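EAL/GGDEF domain protein (Methylococcus capsulatus, PDB 3ICL) is of unknown function but contains a GGDEF domain, the module of bacterial signalling proteins in which helices pack around a central mixed beta-sheet. Local coordinates at residues D54-A59 with Q115-S120; T5-R10 with D80-L85; K101-L106 with N155-F160. The protein carries 1 engineered substitution. All coordinates share one frame; numbering follows the deposited sequence.

Interaction 1 (D54-A59 with Q115-S120)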
loop_
_atom_site.group_PDB
_atom_site.type_symbol
_atom_site.label_atom_id
_atom_site.label_comp_id
_atom_site.label_asym_id
_atom_site.label_seq_id
_atom_site.Cartn_x
_atom_site.Cartn_y
_atom_site.Cartn_z
ATOM N N ASP A 54 4.167 -13.089 10.544
ATOM C CA ASP A 54 4.976 -13.007 9.333
ATOM C C ASP A 54 4.241 -13.628 8.161
ATOM O O ASP A 54 4.274 -13.099 7.049
ATOM C CB ASP A 54 6.322 -13.701 9.529
ATOM C CG ASP A 54 7.194 -12.995 10.543
ATOM O OD1 ASP A 54 6.945 -11.800 10.805
ATOM O OD2 ASP A 54 8.135 -13.627 11.065
ATOM N N ARG A 55 3.577 -14.752 8.410
ATOM C CA ARG A 55 2.822 -15.424 7.359
ATOM C C ARG A 55 1.737 -14.493 6.826
ATOM O O ARG A 55 1.518 -14.409 5.617
ATOM C CB ARG A 55 2.183 -16.711 7.889
ATOM C CG ARG A 55 3.180 -17.798 8.251
ATOM C CD ARG A 55 2.460 -19.081 8.613
ATOM N NE ARG A 55 1.680 -19.591 7.489
ATOM C CZ ARG A 55 0.831 -20.610 7.567
ATOM N NH1 ARG A 55 0.648 -21.236 8.722
ATOM N NH2 ARG A 55 0.165 -21.003 6.490
ATOM N N LEU A 56 1.063 -13.795 7.735
ATOM C CA LEU A 56 0.005 -12.863 7.353
ATOM C C LEU A 56 0.559 -11.737 6.482
ATOM O O LEU A 56 -0.028 -11.388 5.457
ATOM C CB LEU A 56 -0.658 -12.278 8.607
ATOM C CG LEU A 56 -1.736 -11.202 8.427
ATOM C CD1 LEU A 56 -2.828 -11.677 7.473
ATOM C CD2 LEU A 56 -2.323 -10.863 9.784
ATOM N N LEU A 57 1.692 -11.175 6.890
ATOM C CA LEU A 57 2.323 -10.090 6.144
ATOM C C LEU A 57 2.687 -10.516 4.728
ATOM O O LEU A 57 2.552 -9.737 3.784
ATOM C CB LEU A 57 3.580 -9.607 6.867
ATOM C CG LEU A 57 3.373 -8.828 8.173
ATOM C CD1 LEU A 57 4.730 -8.526 8.804
ATOM C CD2 LEU A 57 2.605 -7.537 7.893
ATOM N N ARG A 58 3.154 -11.751 4.582
ATOM C CA ARG A 58 3.537 -12.266 3.272
ATOM C C ARG A 58 2.308 -12.523 2.395
ATOM O O ARG A 58 2.342 -12.308 1.185
ATOM C CB ARG A 58 4.335 -13.563 3.427
ATOM C CG ARG A 58 5.061 -13.991 2.159
ATOM C CD ARG A 58 5.806 -15.304 2.358
ATOM N NE ARG A 58 6.668 -15.616 1.220
ATOM C CZ ARG A 58 7.827 -15.017 0.966
ATOM N NH1 ARG A 58 8.279 -14.067 1.772
ATOM N NH2 ARG A 58 8.538 -15.368 -0.097
ATOM N N ALA A 59 1.225 -12.989 3.009
ATOM C CA ALA A 59 -0.003 -13.261 2.268
ATOM C C ALA A 59 -0.661 -11.941 1.867
ATOM O O ALA A 59 -1.331 -11.859 0.842
ATOM C CB ALA A 59 -0.962 -14.092 3.120
ATOM N N GLN A 115 -7.791 -21.139 12.247
ATOM C CA GLN A 115 -7.952 -19.764 12.695
ATOM C C GLN A 115 -8.218 -18.795 11.549
ATOM O O GLN A 115 -7.364 -18.575 10.690
ATOM C CB GLN A 115 -6.712 -19.320 13.476
ATOM C CG GLN A 115 -6.870 -17.997 14.213
ATOM C CD GLN A 115 -8.149 -17.929 15.022
ATOM O OE1 GLN A 115 -9.219 -17.644 14.487
ATOM N NE2 GLN A 115 -8.047 -18.202 16.316
ATOM N N GLN A 116 -9.422 -18.230 11.547
ATOM C CA GLN A 116 -9.834 -17.264 10.534
ATOM C C GLN A 116 -9.311 -15.895 10.943
ATOM O O GLN A 116 -9.482 -15.483 12.090
ATOM C CB GLN A 116 -11.363 -17.199 10.453
ATOM C CG GLN A 116 -12.038 -18.502 10.063
ATOM C CD GLN A 116 -12.027 -18.736 8.568
ATOM O OE1 GLN A 116 -12.646 -17.988 7.808
ATOM N NE2 GLN A 116 -11.320 -19.773 8.136
ATOM N N ILE A 117 -8.662 -15.195 10.018
ATOM C CA ILE A 117 -8.157 -13.864 10.324
ATOM C C ILE A 117 -8.683 -12.841 9.321
ATOM O O ILE A 117 -8.596 -13.034 8.104
ATOM C CB ILE A 117 -6.611 -13.798 10.311
ATOM C CG1 ILE A 117 -6.025 -14.739 11.366
ATOM C CG2 ILE A 117 -6.158 -12.372 10.595
ATOM C CD1 ILE A 117 -6.463 -14.420 12.779
ATOM N N VAL A 118 -9.250 -11.762 9.850
ATOM C CA VAL A 118 -9.772 -10.689 9.024
ATOM C C VAL A 118 -9.018 -9.423 9.417
ATOM O O VAL A 118 -9.077 -8.988 10.563
ATOM C CB VAL A 118 -11.290 -10.492 9.247
ATOM C CG1 VAL A 118 -11.587 -10.318 10.730
ATOM C CG2 VAL A 118 -11.778 -9.284 8.460
ATOM N N ILE A 119 -8.278 -8.846 8.478
ATOM C CA ILE A 119 -7.535 -7.631 8.789
ATOM C C ILE A 119 -8.357 -6.416 8.420
ATOM O O ILE A 119 -9.241 -6.491 7.558
ATOM C CB ILE A 119 -6.192 -7.536 8.017
ATOM C CG1 ILE A 119 -6.445 -7.637 6.510
ATOM C CG2 ILE A 119 -5.228 -8.609 8.505
ATOM C CD1 ILE A 119 -5.225 -7.387 5.667
ATOM N N SER A 120 -8.074 -5.305 9.091
ATOM C CA SER A 120 -8.736 -4.036 8.808
ATOM C C SER A 120 -7.642 -3.231 8.092
ATOM O O SER A 120 -6.480 -3.259 8.501
ATOM C CB SER A 120 -9.175 -3.360 10.111
ATOM O OG SER A 120 -8.080 -3.204 10.991
#

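Interaction 2 (T5-R10 with D80-L85). Engineered in segment 80-85: Lys81 (natural residue Glu). With SO4 (sulfate ion), chain C.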
loop_
_atom_site.group_PDB
_atom_site.type_symbol
_atom_site.label_atom_id
_atom_site.label_comp_id
_atom_site.label_asym_id
_atom_site.label_seq_id
_atom_site.Cartn_x
_atom_site.Cartn_y
_atom_site.Cartn_z
ATOM N N THR A 5 8.241 -10.907 3.401
ATOM C CA THR A 5 7.242 -10.838 2.334
ATOM C C THR A 5 7.728 -11.222 0.944
ATOM O O THR A 5 6.923 -11.570 0.078
ATOM C CB THR A 5 6.663 -9.421 2.220
ATOM O OG1 THR A 5 7.705 -8.519 1.834
ATOM C CG2 THR A 5 6.078 -8.971 3.551
ATOM N N GLY A 6 9.034 -11.149 0.723
ATOM C CA GLY A 6 9.566 -11.470 -0.586
ATOM C C GLY A 6 9.444 -10.266 -1.506
ATOM O O GLY A 6 9.708 -10.360 -2.704
ATOM N N LEU A 7 9.035 -9.132 -0.940
ATOM C CA LEU A 7 8.880 -7.889 -1.699
ATOM C C LEU A 7 10.224 -7.195 -1.881
ATOM O O LEU A 7 11.184 -7.507 -1.187
ATOM C CB LEU A 7 7.938 -6.922 -0.968
ATOM C CG LEU A 7 6.457 -7.280 -0.830
ATOM C CD1 LEU A 7 5.746 -6.192 -0.032
ATOM C CD2 LEU A 7 5.834 -7.435 -2.207
ATOM N N PRO A 8 10.303 -6.236 -2.818
ATOM C CA PRO A 8 11.540 -5.492 -3.079
ATOM C C PRO A 8 11.960 -4.689 -1.844
ATOM O O PRO A 8 11.119 -4.322 -1.014
ATOM C CB PRO A 8 11.151 -4.580 -4.238
ATOM C CG PRO A 8 10.131 -5.392 -4.974
ATOM C CD PRO A 8 9.294 -5.952 -3.855
ATOM N N ASN A 9 13.258 -4.422 -1.722
ATOM C CA ASN A 9 13.784 -3.649 -0.598
ATOM C C ASN A 9 13.301 -2.210 -0.685
ATOM O O ASN A 9 12.780 -1.772 -1.712
ATOM C CB ASN A 9 15.319 -3.625 -0.601
ATOM C CG ASN A 9 15.933 -4.997 -0.430
ATOM O OD1 ASN A 9 15.500 -5.785 0.412
ATOM N ND2 ASN A 9 16.965 -5.284 -1.217
ATOM N N ARG A 10 13.494 -1.481 0.408
ATOM C CA ARG A 10 13.118 -0.079 0.501
ATOM C C ARG A 10 13.940 0.710 -0.525
ATOM O O ARG A 10 13.457 1.664 -1.126
ATOM C CB ARG A 10 13.397 0.417 1.927
ATOM C CG ARG A 10 13.158 1.895 2.186
ATOM C CD ARG A 10 11.791 2.347 1.704
ATOM N NE ARG A 10 10.726 1.421 2.077
ATOM C CZ ARG A 10 9.493 1.489 1.587
ATOM N NH1 ARG A 10 9.175 2.439 0.716
ATOM N NH2 ARG A 10 8.584 0.597 1.944
ATOM N N ASP A 80 4.274 -3.073 9.575
ATOM C CA ASP A 80 2.987 -3.464 9.020
ATOM C C ASP A 80 2.334 -2.508 8.017
ATOM O O ASP A 80 1.115 -2.501 7.873
ATOM C CB ASP A 80 2.006 -3.765 10.161
ATOM C CG ASP A 80 1.749 -2.566 11.046
ATOM O OD1 ASP A 80 2.360 -1.502 10.811
ATOM O OD2 ASP A 80 0.934 -2.688 11.985
ATOM N N LYS A 81 3.142 -1.707 7.327
ATOM C CA LYS A 81 2.623 -0.798 6.309
ATOM C C LYS A 81 3.250 -1.197 4.977
ATOM O O LYS A 81 4.269 -1.886 4.942
ATOM C CB LYS A 81 2.975 0.657 6.619
ATOM C CG LYS A 81 1.923 1.423 7.410
ATOM C CD LYS A 81 1.887 1.018 8.873
ATOM C CE LYS A 81 3.146 1.458 9.599
ATOM N NZ LYS A 81 3.092 1.091 11.036
ATOM N N PHE A 82 2.627 -0.777 3.886
ATOM C CA PHE A 82 3.126 -1.084 2.551
ATOM C C PHE A 82 3.055 0.168 1.679
ATOM O O PHE A 82 2.055 0.890 1.699
ATOM C CB PHE A 82 2.278 -2.188 1.905
ATOM C CG PHE A 82 2.389 -3.525 2.584
ATOM C CD1 PHE A 82 3.393 -4.420 2.231
ATOM C CD2 PHE A 82 1.490 -3.890 3.582
ATOM C CE1 PHE A 82 3.500 -5.659 2.862
ATOM C CE2 PHE A 82 1.590 -5.129 4.216
ATOM C CZ PHE A 82 2.597 -6.011 3.855
ATOM N N THR A 83 4.123 0.438 0.937
ATOM C CA THR A 83 4.127 1.580 0.031
ATOM C C THR A 83 3.906 0.991 -1.350
ATOM O O THR A 83 4.642 0.109 -1.790
ATOM C CB THR A 83 5.451 2.355 0.045
ATOM O OG1 THR A 83 6.538 1.441 -0.116
ATOM C CG2 THR A 83 5.596 3.134 1.357
ATOM N N ILE A 84 2.878 1.483 -2.019
ATOM C CA ILE A 84 2.506 0.989 -3.331
ATOM C C ILE A 84 2.689 2.050 -4.410
ATOM O O ILE A 84 2.077 3.115 -4.364
ATOM C CB ILE A 84 1.038 0.519 -3.279
ATOM C CG1 ILE A 84 0.929 -0.613 -2.253
ATOM C CG2 ILE A 84 0.555 0.108 -4.659
ATOM C CD1 ILE A 84 -0.444 -0.763 -1.634
ATOM N N LEU A 85 3.537 1.747 -5.381
ATOM C CA LEU A 85 3.809 2.659 -6.482
ATOM C C LEU A 85 3.049 2.265 -7.738
ATOM O O LEU A 85 3.206 1.155 -8.243
ATOM C CB LEU A 85 5.313 2.674 -6.788
ATOM C CG LEU A 85 5.781 3.217 -8.143
ATOM C CD1 LEU A 85 5.319 4.659 -8.347
ATOM C CD2 LEU A 85 7.302 3.127 -8.206
HETATM S S SO4 C . 0.693 2.450 13.173
HETATM O O1 SO4 C . 1.658 3.095 12.262
HETATM O O2 SO4 C . 1.305 1.234 13.746
HETATM O O3 SO4 C . 0.341 3.387 14.258
HETATM O O4 SO4 C . -0.525 2.076 12.424
#

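Interaction 3 (K101-L106 with N155-F160)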
loop_
_atom_site.group_PDB
_atom_site.type_symbol
_atom_site.label_atom_id
_atom_site.label_comp_id
_atom_site.label_asym_id
_atom_site.label_seq_id
_atom_site.Cartn_x
_atom_site.Cartn_y
_atom_site.Cartn_z
ATOM N N LYS A 101 -9.538 -2.320 -5.507
ATOM C CA LYS A 101 -9.222 -3.713 -5.814
ATOM C C LYS A 101 -8.393 -4.323 -4.678
ATOM O O LYS A 101 -8.509 -5.517 -4.376
ATOM C CB LYS A 101 -8.462 -3.799 -7.141
ATOM C CG LYS A 101 -8.254 -5.214 -7.651
ATOM C CD LYS A 101 -7.709 -5.218 -9.073
ATOM C CE LYS A 101 -7.656 -6.628 -9.639
ATOM N NZ LYS A 101 -7.221 -6.637 -11.062
ATOM N N ILE A 102 -7.562 -3.564 -4.081
ATOM C CA ILE A 102 -6.778 -4.034 -2.945
ATOM C C ILE A 102 -7.727 -4.300 -1.788
ATOM O O ILE A 102 -7.658 -5.348 -1.144
ATOM C CB ILE A 102 -5.723 -2.994 -2.483
ATOM C CG1 ILE A 102 -4.650 -2.783 -3.559
ATOM C CG2 ILE A 102 -5.010 -3.509 -1.231
ATOM C CD1 ILE A 102 -3.737 -1.629 -3.333
ATOM N N LEU A 103 -8.570 -3.345 -1.474
ATOM C CA LEU A 103 -9.503 -3.531 -0.371
ATOM C C LEU A 103 -10.377 -4.771 -0.606
ATOM O O LEU A 103 -10.714 -5.486 0.337
ATOM C CB LEU A 103 -10.361 -2.266 -0.177
ATOM C CG LEU A 103 -9.620 -1.016 0.346
ATOM C CD1 LEU A 103 -10.523 0.207 0.284
ATOM C CD2 LEU A 103 -9.166 -1.237 1.766
ATOM N N ASP A 104 -10.739 -5.034 -1.861
ATOM C CA ASP A 104 -11.556 -6.209 -2.160
ATOM C C ASP A 104 -10.775 -7.487 -1.888
ATOM O O ASP A 104 -11.319 -8.451 -1.354
ATOM C CB ASP A 104 -12.029 -6.204 -3.619
ATOM C CG ASP A 104 -13.053 -5.119 -3.891
ATOM O OD1 ASP A 104 -13.603 -4.569 -2.912
ATOM O OD2 ASP A 104 -13.312 -4.822 -5.076
ATOM N N GLY A 105 -9.497 -7.491 -2.247
ATOM C CA GLY A 105 -8.685 -8.673 -2.020
ATOM C C GLY A 105 -8.355 -8.885 -0.552
ATOM O O GLY A 105 -8.372 -10.019 -0.071
ATOM N N LEU A 106 -8.068 -7.800 0.167
ATOM C CA LEU A 106 -7.722 -7.895 1.581
ATOM C C LEU A 106 -8.908 -8.062 2.526
ATOM O O LEU A 106 -8.722 -8.301 3.720
ATOM C CB LEU A 106 -6.897 -6.676 2.013
ATOM C CG LEU A 106 -5.593 -6.440 1.239
ATOM C CD1 LEU A 106 -4.819 -5.279 1.865
ATOM C CD2 LEU A 106 -4.753 -7.705 1.245
ATOM N N ASN A 155 -11.025 -0.140 6.587
ATOM C CA ASN A 155 -11.295 -0.676 5.255
ATOM C C ASN A 155 -11.699 0.451 4.320
ATOM O O ASN A 155 -12.657 0.353 3.553
ATOM C CB ASN A 155 -12.372 -1.753 5.335
ATOM C CG ASN A 155 -11.972 -2.882 6.265
ATOM O OD1 ASN A 155 -10.805 -3.276 6.302
ATOM N ND2 ASN A 155 -12.933 -3.407 7.021
ATOM N N ASN A 156 -10.913 1.519 4.376
ATOM C CA ASN A 156 -11.175 2.719 3.597
ATOM C C ASN A 156 -9.921 3.304 2.976
ATOM O O ASN A 156 -8.804 2.860 3.241
ATOM C CB ASN A 156 -11.794 3.769 4.512
ATOM C CG ASN A 156 -10.929 4.051 5.738
ATOM O OD1 ASN A 156 -10.024 3.279 6.064
ATOM N ND2 ASN A 156 -11.216 5.146 6.429
ATOM N N TYR A 157 -10.119 4.320 2.150
ATOM C CA TYR A 157 -9.011 5.001 1.517
ATOM C C TYR A 157 -9.394 6.459 1.351
ATOM O O TYR A 157 -10.571 6.813 1.393
ATOM C CB TYR A 157 -8.681 4.375 0.152
ATOM C CG TYR A 157 -9.660 4.663 -0.982
ATOM C CD1 TYR A 157 -9.653 5.890 -1.653
ATOM C CD2 TYR A 157 -10.562 3.689 -1.412
ATOM C CE1 TYR A 157 -10.518 6.133 -2.730
ATOM C CE2 TYR A 157 -11.430 3.923 -2.483
ATOM C CZ TYR A 157 -11.399 5.143 -3.136
ATOM O OH TYR A 157 -12.245 5.358 -4.203
ATOM N N GLN A 158 -8.394 7.312 1.203
ATOM C CA GLN A 158 -8.659 8.719 0.974
ATOM C C GLN A 158 -7.437 9.389 0.374
ATOM O O GLN A 158 -6.295 8.990 0.635
ATOM C CB GLN A 158 -9.092 9.415 2.268
ATOM C CG GLN A 158 -8.003 9.746 3.245
ATOM C CD GLN A 158 -8.531 10.593 4.387
ATOM O OE1 GLN A 158 -9.399 10.159 5.144
ATOM N NE2 GLN A 158 -8.019 11.812 4.510
ATOM N N PHE A 159 -7.684 10.387 -0.466
ATOM C CA PHE A 159 -6.607 11.123 -1.116
ATOM C C PHE A 159 -6.107 12.223 -0.200
ATOM O O PHE A 159 -6.858 12.741 0.621
ATOM C CB PHE A 159 -7.088 11.781 -2.408
ATOM C CG PHE A 159 -7.357 10.823 -3.524
ATOM C CD1 PHE A 159 -8.586 10.184 -3.634
ATOM C CD2 PHE A 159 -6.386 10.590 -4.499
ATOM C CE1 PHE A 159 -8.853 9.329 -4.705
ATOM C CE2 PHE A 159 -6.642 9.737 -5.572
ATOM C CZ PHE A 159 -7.879 9.106 -5.674
ATOM N N PHE A 160 -4.839 12.582 -0.351
ATOM C CA PHE A 160 -4.264 13.655 0.437
ATOM C C PHE A 160 -4.969 14.953 0.038
ATOM O O PHE A 160 -5.276 15.155 -1.137
ATOM C CB PHE A 160 -2.763 13.773 0.149
ATOM C CG PHE A 160 -2.104 14.950 0.823
ATOM C CD1 PHE A 160 -1.750 16.082 0.090
ATOM C CD2 PHE A 160 -1.869 14.939 2.192
ATOM C CE1 PHE A 160 -1.172 17.185 0.712
ATOM C CE2 PHE A 160 -1.294 16.037 2.825
ATOM C CZ PHE A 160 -0.944 17.164 2.081
#

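Interaction 1 (D54-A59 with Q115-S120)
Leu56 sits over Ile119 with both of its methyls: CD2 of Leu56 is 3.9 Å from CG2 of Ile119, and CD1 of Leu56 is 4.0 Å from that same CG2. The single methyl is therefore met by the fork of the leucine, and the two side chains slide past one another in opposite directions. Leu56 CD2 also approaches CG2 of Ile117, at 4.2 Å. The chi1 of 176° places CG of Leu56 opposite the backbone N, and the fork reaches out from the helix toward the extended chain. Ile117 and Ile119 lie two residues apart on that chain, and both point toward the helix while Val118 between them points away. No hydrogen bond crosses the contact.

Further out, Phe110 touches both Leu56 and Ile119, and its backbone pairs with that of Ile117. Phe41 and Ile44 of helix 41-48 pack on Leu56 as well, while Leu48 of that helix packs on Ile117. Asn40 fixes the chain beyond the strand, its side-chain amide bonding the carbonyl O of Val118 and the backbone N of Ser120.

All three touching residues are buried, a small aliphatic contact within a hydrophobic cluster that includes Phe110 and Phe41. It forms where the two-stranded antiparallel hairpin 110-112/115-117, an accessory to the main sheet of this GGDEF domain, and the chain leaving it fold against helix 50-67.

Interaction 2 (T5-R10 with D80-L85)
Phe82, the last residue of the GGDEF signature, turns its ring edge to Leu7 in the loop before helix 10-23. The signature spans the turn of the beta-hairpin formed by strands 73-77 and 81-86 and the first residues of the second strand, and this copy ends Asp80-Lys81-Phe82 because Lys81 is an engineered replacement for the natural Glu. Methyl CD1 of Leu7 lies near the ring plane of Phe82, 3.7 Å from its CE1, and the two side chains cross at about a right angle. CG2 of Thr5 reaches the same edge more loosely, 4.3 Å from Phe82 CE1. The loop is shaped by an ST turn: the backbone N of Leu7 donates to OG1 of Thr5 over 3.1 Å, and that hydroxyl is also bonded to Asp2.

The polar half of the contact is Arg10 with Thr83. The Arg10 side chain bends at chi2 and chi3 (50° and 45°), folding the guanidinium back toward the strand, end-on to the threonine. Both terminal nitrogens donate to one oxygen, NH1 at 2.9 Å and NH2 at 3.0 Å from Thr83 OG1, which lies close to the guanidinium plane. NH2 also bonds the carbonyl O of Arg76, and Thr83 OG1 bonds that of Ala75.

Just past the turn, the engineered Lys81 forms a salt bridge from NZ to Asp80 OD1 at 2.7 Å and bonds sulfate O1 at 2.8 Å, bonds that belong to the substituted residue; Tyr147 and Lys150 bind the same ion.

Arg10 thus ties the start of helix 10-23 to both strands of the hairpin. Because two N-H groups converge on one buried hydroxyl, neither bond is straight (146° for NH1), but together they fix the rotation of the guanidinium, beside a purely apolar contact at Phe82.

Interaction 3 (K101-L106 with N155-F160)
Leu103 reaches from helix 96-106 to the ring edge of Tyr157: its CD1 lies in the ring plane, 3.9 Å from Tyr157 CD2, and the two side chains cross at about a right angle. Tyr157 holds CG between its backbone N and carbonyl carbon (chi1 73°), which stands the ring up beside the leucine instead of laying it along the strand.

The same leucine also packs against backbone, its fork resting on the chain that enters strand 156-159. CD1 of Leu103 is 3.9 Å from the carbonyl O of Asn155. The other methyl, CD2 of Leu103, is 4.0 Å from C of Asn155. Asn155 has a left-handed backbone conformation, and its CA is the closest of its segment to that of Leu103, 6.6 Å away.

As for hydrogen bonds, none crosses between the segments, but several hold the residues around them. Tyr157 OH is bonded to NE2 of Gln100, one residue ahead of 101-106 on the same helix, so the ring is held at its hydroxyl end as well. The Asn155 amide oxygen OD1 accepts from the backbone N of Val121, and Asn156 bonds Ser122 through OD1 and Ala149 through ND2.

Helix 96-106 therefore meets an edge strand of the main sheet, 156-159, through apolar and van der Waals contact, with no hydrogen bond between the segments. Asn155 OD1 and the Asn156 amide bond strand 121-127 and helix 135-152, which fixes the backbone on which the leucine rests; a polar tie between helix and strand is the bond of Gln100 NE2 to Tyr157 OH.

How the interactions relate
Interactions 1 and 2 are buried, whereas interaction 3 lies at the surface, where one leucine rests on an edge strand. Interaction 1 is wholly aliphatic; interaction 2 adds to its aromatic contact a charged group bonded to a hydroxyl; interaction 3 sets methyls against backbone and a ring edge. Interactions 2 and 3 both reach the main sheet, on opposite sides of the chain's centre, and meet where Ile84 packs on Ile102. Helix 50-67 joins interactions 1 and 2, with Leu57 O beside Thr5 and Phe82. Interactions 1 and 3 adjoin where Ile119 packs by Leu106 and Ser120 by Asn155.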